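Local structure of hydrolase, putative (Plasmodium vivax, 2B30) at residues L132-I137 against Y145-N150; I137-E142 against M179-I184; S48-A53 against A288-L293. The protein is a putative hydrolase of the HAD superfamily, Cof-like subfamily IIB, that binds calcium in this crystal and may act as a magnesium-dependent phosphatase, as family members do. One frame throughout, in Å; residues are numbered along the deposited sequence.

Interaction 1 of 3, residues L132-I137 against Y145-N150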
# COMPACT_ATOMS: atom_id res chain seq x y z
N LEU A 132 -2.82 -15.07 26.27
CA LEU A 132 -2.51 -13.67 25.99
C LEU A 132 -3.74 -12.76 26.12
O LEU A 132 -3.60 -11.53 26.11
CB LEU A 132 -1.90 -13.53 24.60
CG LEU A 132 -0.40 -13.87 24.55
CD1 LEU A 132 0.07 -14.09 23.11
CD2 LEU A 132 0.43 -12.77 25.25
N VAL A 133 -4.92 -13.36 26.27
CA VAL A 133 -6.17 -12.60 26.42
C VAL A 133 -6.18 -11.63 27.62
O VAL A 133 -6.75 -10.53 27.52
CB VAL A 133 -7.38 -13.56 26.52
CG1 VAL A 133 -8.67 -12.79 26.84
CG2 VAL A 133 -7.54 -14.35 25.23
N ASN A 134 -5.57 -12.01 28.75
CA ASN A 134 -5.56 -11.14 29.94
C ASN A 134 -4.52 -10.00 29.90
O ASN A 134 -4.28 -9.35 30.91
CB ASN A 134 -5.42 -11.95 31.25
CG ASN A 134 -6.55 -13.00 31.44
OD1 ASN A 134 -7.71 -12.77 31.11
ND2 ASN A 134 -6.18 -14.16 31.99
N GLN A 135 -3.93 -9.75 28.73
CA GLN A 135 -3.07 -8.58 28.53
C GLN A 135 -3.34 -7.90 27.18
O GLN A 135 -2.48 -7.20 26.63
CB GLN A 135 -1.60 -8.98 28.65
CG GLN A 135 -1.23 -10.19 27.84
CD GLN A 135 0.09 -10.78 28.25
OE1 GLN A 135 0.14 -11.77 28.98
NE2 GLN A 135 1.18 -10.16 27.80
N THR A 136 -4.57 -8.08 26.69
CA THR A 136 -4.98 -7.64 25.35
C THR A 136 -6.09 -6.59 25.44
O THR A 136 -7.12 -6.83 26.06
CB THR A 136 -5.48 -8.84 24.52
OG1 THR A 136 -4.39 -9.74 24.31
CG2 THR A 136 -6.04 -8.40 23.16
N ILE A 137 -5.89 -5.44 24.80
CA ILE A 137 -6.91 -4.38 24.79
C ILE A 137 -7.76 -4.48 23.53
O ILE A 137 -7.26 -4.38 22.41
CB ILE A 137 -6.28 -2.97 24.88
CG1 ILE A 137 -5.35 -2.89 26.08
CG2 ILE A 137 -7.38 -1.91 25.01
CD1 ILE A 137 -4.45 -1.69 26.09
N TYR A 145 -11.82 -2.32 25.55
CA TYR A 145 -12.22 -3.17 26.66
C TYR A 145 -11.08 -4.07 27.10
O TYR A 145 -10.28 -4.50 26.28
CB TYR A 145 -13.41 -4.03 26.24
CG TYR A 145 -14.47 -3.28 25.46
CD1 TYR A 145 -15.55 -2.68 26.10
CD2 TYR A 145 -14.39 -3.17 24.08
CE1 TYR A 145 -16.50 -2.00 25.39
CE2 TYR A 145 -15.34 -2.48 23.36
CZ TYR A 145 -16.40 -1.89 24.03
OH TYR A 145 -17.37 -1.20 23.35
N VAL A 146 -11.02 -4.36 28.39
CA VAL A 146 -10.08 -5.34 28.92
C VAL A 146 -10.78 -6.33 29.84
O VAL A 146 -11.94 -6.15 30.24
CB VAL A 146 -8.92 -4.68 29.67
CG1 VAL A 146 -8.12 -3.78 28.73
CG2 VAL A 146 -9.43 -3.92 30.89
N THR A 147 -10.07 -7.39 30.18
CA THR A 147 -10.65 -8.48 30.95
C THR A 147 -10.44 -8.23 32.47
O THR A 147 -9.48 -7.56 32.85
CB THR A 147 -10.08 -9.82 30.44
OG1 THR A 147 -11.02 -10.87 30.66
CG2 THR A 147 -8.78 -10.14 31.08
N GLU A 148 -11.36 -8.73 33.30
CA GLU A 148 -11.31 -8.61 34.78
C GLU A 148 -9.93 -8.90 35.34
O GLU A 148 -9.43 -8.17 36.20
CB GLU A 148 -12.33 -9.56 35.43
N ASP A 149 -9.31 -9.96 34.81
CA ASP A 149 -7.96 -10.38 35.21
C ASP A 149 -6.82 -9.69 34.47
O ASP A 149 -5.71 -10.21 34.45
CB ASP A 149 -7.84 -11.90 35.03
CG ASP A 149 -8.66 -12.68 36.04
OD1 ASP A 149 -8.18 -12.85 37.18
OD2 ASP A 149 -9.78 -13.13 35.70
N ASN A 150 -7.06 -8.53 33.86
CA ASN A 150 -6.01 -7.78 33.17
C ASN A 150 -5.29 -6.85 34.12
O ASN A 150 -5.91 -5.97 34.73
CB ASN A 150 -6.59 -7.00 31.98
CG ASN A 150 -5.51 -6.46 31.04
OD1 ASN A 150 -4.57 -5.82 31.49
ND2 ASN A 150 -5.65 -6.71 29.75

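Interaction 2 of 3, residues I137-E142 against M179-I184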
# COMPACT_ATOMS: atom_id res chain seq x y z
N ILE A 137 -5.89 -5.44 24.80
CA ILE A 137 -6.91 -4.38 24.79
C ILE A 137 -7.76 -4.48 23.53
O ILE A 137 -7.26 -4.38 22.41
CB ILE A 137 -6.28 -2.97 24.88
CG1 ILE A 137 -5.35 -2.89 26.08
CG2 ILE A 137 -7.38 -1.91 25.01
CD1 ILE A 137 -4.45 -1.69 26.09
N PHE A 138 -9.06 -4.69 23.72
CA PHE A 138 -9.98 -4.96 22.62
C PHE A 138 -10.67 -3.68 22.18
O PHE A 138 -11.35 -3.04 22.99
CB PHE A 138 -11.03 -5.97 23.07
CG PHE A 138 -10.45 -7.32 23.39
CD1 PHE A 138 -10.55 -8.36 22.48
CD2 PHE A 138 -9.81 -7.55 24.60
CE1 PHE A 138 -10.03 -9.60 22.77
CE2 PHE A 138 -9.29 -8.79 24.89
CZ PHE A 138 -9.39 -9.82 23.98
N HIS A 139 -10.49 -3.31 20.91
CA HIS A 139 -10.98 -2.02 20.41
C HIS A 139 -12.14 -2.21 19.44
O HIS A 139 -12.02 -2.98 18.49
CB HIS A 139 -9.85 -1.27 19.70
CG HIS A 139 -8.79 -0.75 20.61
ND1 HIS A 139 -8.84 0.51 21.17
CD2 HIS A 139 -7.62 -1.29 21.02
CE1 HIS A 139 -7.76 0.71 21.90
NE2 HIS A 139 -7.00 -0.36 21.83
N ARG A 140 -13.24 -1.50 19.66
CA ARG A 140 -14.33 -1.39 18.68
C ARG A 140 -14.83 0.04 18.64
O ARG A 140 -15.34 0.55 19.64
CB ARG A 140 -15.49 -2.33 19.01
CG ARG A 140 -16.61 -2.34 17.98
CD ARG A 140 -16.24 -3.10 16.70
NE ARG A 140 -17.31 -3.05 15.69
CZ ARG A 140 -17.59 -1.98 14.94
NH1 ARG A 140 -16.87 -0.87 15.04
NH2 ARG A 140 -18.59 -2.03 14.08
N GLY A 141 -14.67 0.68 17.49
CA GLY A 141 -15.08 2.07 17.30
C GLY A 141 -14.31 3.02 18.19
O GLY A 141 -13.08 3.11 18.11
N GLU A 142 -15.05 3.73 19.04
CA GLU A 142 -14.45 4.68 20.00
C GLU A 142 -14.34 4.09 21.41
O GLU A 142 -14.08 4.82 22.36
CB GLU A 142 -15.29 5.96 20.04
CG GLU A 142 -15.45 6.66 18.70
CD GLU A 142 -14.11 7.11 18.08
OE1 GLU A 142 -13.08 7.14 18.79
OE2 GLU A 142 -14.11 7.43 16.87
N MET A 179 -13.60 -7.10 16.28
CA MET A 179 -13.02 -5.84 16.77
C MET A 179 -12.33 -5.13 15.63
O MET A 179 -11.96 -5.76 14.64
CB MET A 179 -11.96 -6.12 17.85
CG MET A 179 -12.49 -6.65 19.15
SD MET A 179 -13.40 -5.44 20.09
CE MET A 179 -14.31 -6.54 21.17
N ASN A 180 -12.14 -3.82 15.76
CA ASN A 180 -11.31 -3.06 14.82
C ASN A 180 -9.82 -3.31 15.08
O ASN A 180 -9.02 -3.33 14.14
CB ASN A 180 -11.58 -1.57 14.92
CG ASN A 180 -12.98 -1.19 14.51
OD1 ASN A 180 -13.86 -1.04 15.35
ND2 ASN A 180 -13.20 -1.02 13.20
N LYS A 181 -9.47 -3.48 16.35
CA LYS A 181 -8.08 -3.68 16.73
C LYS A 181 -7.91 -4.40 18.06
O LYS A 181 -8.65 -4.14 19.01
CB LYS A 181 -7.38 -2.32 16.80
CG LYS A 181 -5.92 -2.38 17.27
CD LYS A 181 -5.24 -1.05 17.08
CE LYS A 181 -5.59 -0.06 18.18
NZ LYS A 181 -4.45 0.11 19.09
N LEU A 182 -6.93 -5.29 18.12
CA LEU A 182 -6.44 -5.83 19.39
C LEU A 182 -5.01 -5.32 19.59
O LEU A 182 -4.13 -5.58 18.76
CB LEU A 182 -6.44 -7.36 19.41
CG LEU A 182 -7.71 -8.12 19.03
CD1 LEU A 182 -7.55 -9.58 19.42
CD2 LEU A 182 -8.93 -7.56 19.69
N MET A 183 -4.78 -4.58 20.67
CA MET A 183 -3.43 -4.18 21.05
C MET A 183 -2.96 -5.08 22.17
O MET A 183 -3.35 -4.91 23.32
CB MET A 183 -3.37 -2.73 21.52
CG MET A 183 -1.95 -2.23 21.71
SD MET A 183 -1.83 -1.07 23.06
CE MET A 183 -0.08 -0.68 23.01
N ILE A 184 -2.11 -6.05 21.83
CA ILE A 184 -1.57 -6.98 22.82
C ILE A 184 -0.40 -6.30 23.53
O ILE A 184 0.65 -6.06 22.93
CB ILE A 184 -1.13 -8.31 22.18
CG1 ILE A 184 -2.28 -8.92 21.35
CG2 ILE A 184 -0.70 -9.31 23.24
CD1 ILE A 184 -1.92 -10.24 20.67

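Interaction 3 of 3, residues S48-A53 against A288-L293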
# COMPACT_ATOMS: atom_id res chain seq x y z
N SER A 48 3.05 22.62 23.80
CA SER A 48 2.29 23.82 23.43
C SER A 48 2.64 24.40 22.05
O SER A 48 1.78 25.00 21.39
CB SER A 48 2.49 24.89 24.50
OG SER A 48 3.88 25.12 24.70
N GLU A 49 3.90 24.25 21.61
CA GLU A 49 4.32 24.75 20.29
C GLU A 49 3.57 24.02 19.19
O GLU A 49 3.21 24.61 18.18
CB GLU A 49 5.83 24.56 20.02
CG GLU A 49 6.74 24.84 21.19
CD GLU A 49 7.07 23.59 21.98
OE1 GLU A 49 7.79 22.73 21.43
OE2 GLU A 49 6.62 23.47 23.14
N ASN A 50 3.36 22.72 19.39
CA ASN A 50 2.63 21.93 18.42
C ASN A 50 1.16 22.37 18.34
O ASN A 50 0.59 22.47 17.24
CB ASN A 50 2.74 20.44 18.73
CG ASN A 50 4.11 19.87 18.42
OD1 ASN A 50 5.00 20.56 17.91
ND2 ASN A 50 4.29 18.60 18.73
N ILE A 51 0.56 22.65 19.50
CA ILE A 51 -0.82 23.14 19.57
C ILE A 51 -0.98 24.45 18.80
O ILE A 51 -1.94 24.61 18.04
CB ILE A 51 -1.31 23.27 21.03
CG1 ILE A 51 -1.83 21.93 21.55
CG2 ILE A 51 -2.46 24.24 21.15
CD1 ILE A 51 -0.78 20.89 21.75
N ASP A 52 -0.05 25.38 18.97
CA ASP A 52 -0.09 26.64 18.21
C ASP A 52 0.11 26.40 16.72
O ASP A 52 -0.50 27.07 15.89
CB ASP A 52 1.00 27.62 18.70
CG ASP A 52 0.76 28.11 20.10
OD1 ASP A 52 -0.34 28.65 20.37
OD2 ASP A 52 1.67 27.96 20.95
N ALA A 53 0.98 25.45 16.40
CA ALA A 53 1.28 25.12 15.01
C ALA A 53 0.01 24.67 14.31
O ALA A 53 -0.32 25.16 13.23
CB ALA A 53 2.34 24.03 14.93
N ALA A 288 9.06 18.92 16.89
CA ALA A 288 9.32 18.68 15.46
C ALA A 288 8.17 19.02 14.53
O ALA A 288 8.39 19.46 13.41
CB ALA A 288 9.76 17.25 15.23
N VAL A 289 6.94 18.82 14.98
CA VAL A 289 5.77 19.21 14.20
C VAL A 289 5.73 20.74 14.06
O VAL A 289 5.66 21.26 12.96
CB VAL A 289 4.45 18.72 14.83
CG1 VAL A 289 3.25 19.18 14.00
CG2 VAL A 289 4.47 17.19 14.97
N ALA A 290 5.80 21.43 15.19
CA ALA A 290 5.94 22.90 15.19
C ALA A 290 7.04 23.36 14.22
O ALA A 290 6.81 24.24 13.39
CB ALA A 290 6.21 23.41 16.61
N TYR A 291 8.21 22.74 14.33
CA TYR A 291 9.37 23.04 13.47
C TYR A 291 9.06 22.88 11.98
O TYR A 291 9.40 23.74 11.18
CB TYR A 291 10.55 22.14 13.84
CG TYR A 291 11.75 22.27 12.93
CD1 TYR A 291 12.68 23.29 13.11
CD2 TYR A 291 11.97 21.36 11.89
CE1 TYR A 291 13.78 23.41 12.28
CE2 TYR A 291 13.07 21.47 11.06
CZ TYR A 291 13.97 22.50 11.25
OH TYR A 291 15.07 22.64 10.43
N LEU A 292 8.43 21.77 11.62
CA LEU A 292 8.12 21.48 10.23
C LEU A 292 7.02 22.39 9.69
O LEU A 292 7.15 22.94 8.60
CB LEU A 292 7.74 20.01 10.06
CG LEU A 292 7.36 19.45 8.69
CD1 LEU A 292 8.33 19.87 7.61
CD2 LEU A 292 7.28 17.93 8.76
N LEU A 293 5.95 22.57 10.46
CA LEU A 293 4.83 23.41 10.00
C LEU A 293 5.27 24.86 9.77
O LEU A 293 4.79 25.51 8.82
CB LEU A 293 3.65 23.37 10.98
CG LEU A 293 2.99 22.02 11.30
CD1 LEU A 293 1.56 22.24 11.79
CD2 LEU A 293 2.99 21.07 10.11

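Interaction 1 of 3, residues L132-I137 against Y145-N150
I137 and V146 make the apolar part of this contact. Their side chains lie next to each other and point the same way, with I137 CG1 3.9 Å from V146 CG1. Both have the same first torsion, with CG1 anti to the carbonyl carbon (chi1 -53° for I137, -62° for V146), which turns the two CG1 atoms to each other.

I137 and V146 sit on neighbouring strands of the hairpin 136-140/143-147. The remaining residues lie mostly in the loop before it and the turn after it. The hairpin is part of the six-stranded mixed sheet, consistent with the alpha/beta cap of subfamily IIB HAD proteins. Past V146 the segments are joined by packing and weak polar contacts, and no conventional hydrogen bond links them. The chain of 145-150 instead closes on itself: T147 to N150 is a type I turn, with N150 N bonded to T147 O at 2.8 Å.

The polar contacts gather at N134 O. N150 CA gives it a CA-H...O contact at 3.3 Å. The N150 amide comes up to the same oxygen, CG 3.1 Å from N134 O, but the angle at ND2 is too poor for a hydrogen bond. N150 OD1 accepts from Y152 N, which helps to fix the rotation of this amide.

The N134 and D149 side chains pack side by side, with N134 CG 4.0 Å from D149 CB. H170 of helix 170-173 packs against V133, N134 and T147.

Within 132-137, L132 O takes T136 OG1 at 2.7 Å and Q135 N at 3.2 Å, from opposite faces of its carbonyl plane. This ties together the loop that leads into strand 136-140.

Interaction 2 of 3, residues I137-E142 against M179-I184
N180 OD1 accepts two donors from the opposite segment. G141 N reaches it at 2.9 Å, tilted from the carbonyl plane. R140 NH1 gives a weak bond at 3.0 Å, its guanidinium plane turned 76° from the amide plane. The same R140 NH1 forms a salt bridge with D112, and N180 ND2 donates to D112 OD1 and E113 O. Both polar atoms of the N180 amide are thus bonded.

H139 O is also shared. N180 N binds it at 2.9 Å and K181 N more weakly, so N180 and K181 face H139 as a classic beta bulge. Beyond the bulge, strands 136-140 and 181-184 pair as antiparallel neighbours in the six-stranded sheet. H139 N donates to K181 O at 2.8 Å, and I137 and M183 exchange a pair of backbone bonds.

K181 runs alongside H139. Its CG is anti to the backbone N (chi1 177°), and a bend at chi3 brings CE over one face of the imidazole, 4.0 Å from the centroid, as a CH-pi contact. K181 NZ continues to a salt bridge with E217.

On the face opposite H139 and K181, L182 CD2 approaches F138 CD1 obliquely. M179 CE packs on F138 CB at 3.8 Å, and helix 117-129 covers L182.

The buried amide and lysine end groups have polar partners. D112 ends strand 109-112 of the eight-stranded sheet, so its bonds with R140 and N180 link the two sheets.

Interaction 3 of 3, residues S48-A53 against A288-L293
A53 and A290 meet where the two helices come close. The axes of helix segments 48-53 and 288-293 approach to 7.9 Å and run in roughly the same direction, 37° apart. The tight part centres on these two alanines, with L293 beside them. A53 CB rests 3.8 Å from A290 CA and 3.7 Å from L293 CD1. L293 reaches A53 with one methyl, its CG anti to the carbonyl carbon (chi1 -59°).

N50 adds the polar link. Its OD1 accepts from A290 N at 3.0 Å, with the donor above the plane of the amide carbonyl. A290 lies in the first turn of helix 288-297, where a backbone N-H generally has no helix carbonyl to bind, so the side chain of N50 supplies an acceptor. The N50 and V289 side chains cross at about a right angle, with N50 OD1 3.6 Å from V289 CB. N50 ND2 has a weak bond to L38 O.

The other side is looser. E49 is exposed and touches only A290 CB, through its own CB at 3.6 Å and its backbone O. A290 itself is partly exposed.

Beneath the pair lies the large mixed sheet of the HAD core. V289 packs on I32 and L293 on L30, both in strand 29-33, while T37 and L38 of helix 34-38 also meet V289. Helix 81-87 lies against I51, so helix 48-60 is held between it and helix 288-297.

Overall arrangement
Interactions 1 and 2 are neighbours in one sheet. They share I137 and strand 136-140, which has strand 143-147 on one side and strand 181-184 on the other. Y145 N and F138 O, 2.7 Å apart, probably hydrogen-bond between them. Interaction 3 belongs to the other sheet region, on the opposite side of the chain's centre. Its centre is about 36 Å from that of interaction 1 and about 30 Å from that of interaction 2. The calcium ion is held by D33, D35 and D248 of the core, on the side that faces the cap sheet. The side chain of K181 is about 11 Å from the bound calcium ion. The side chain of V289 is about 10 Å from the bound calcium ion.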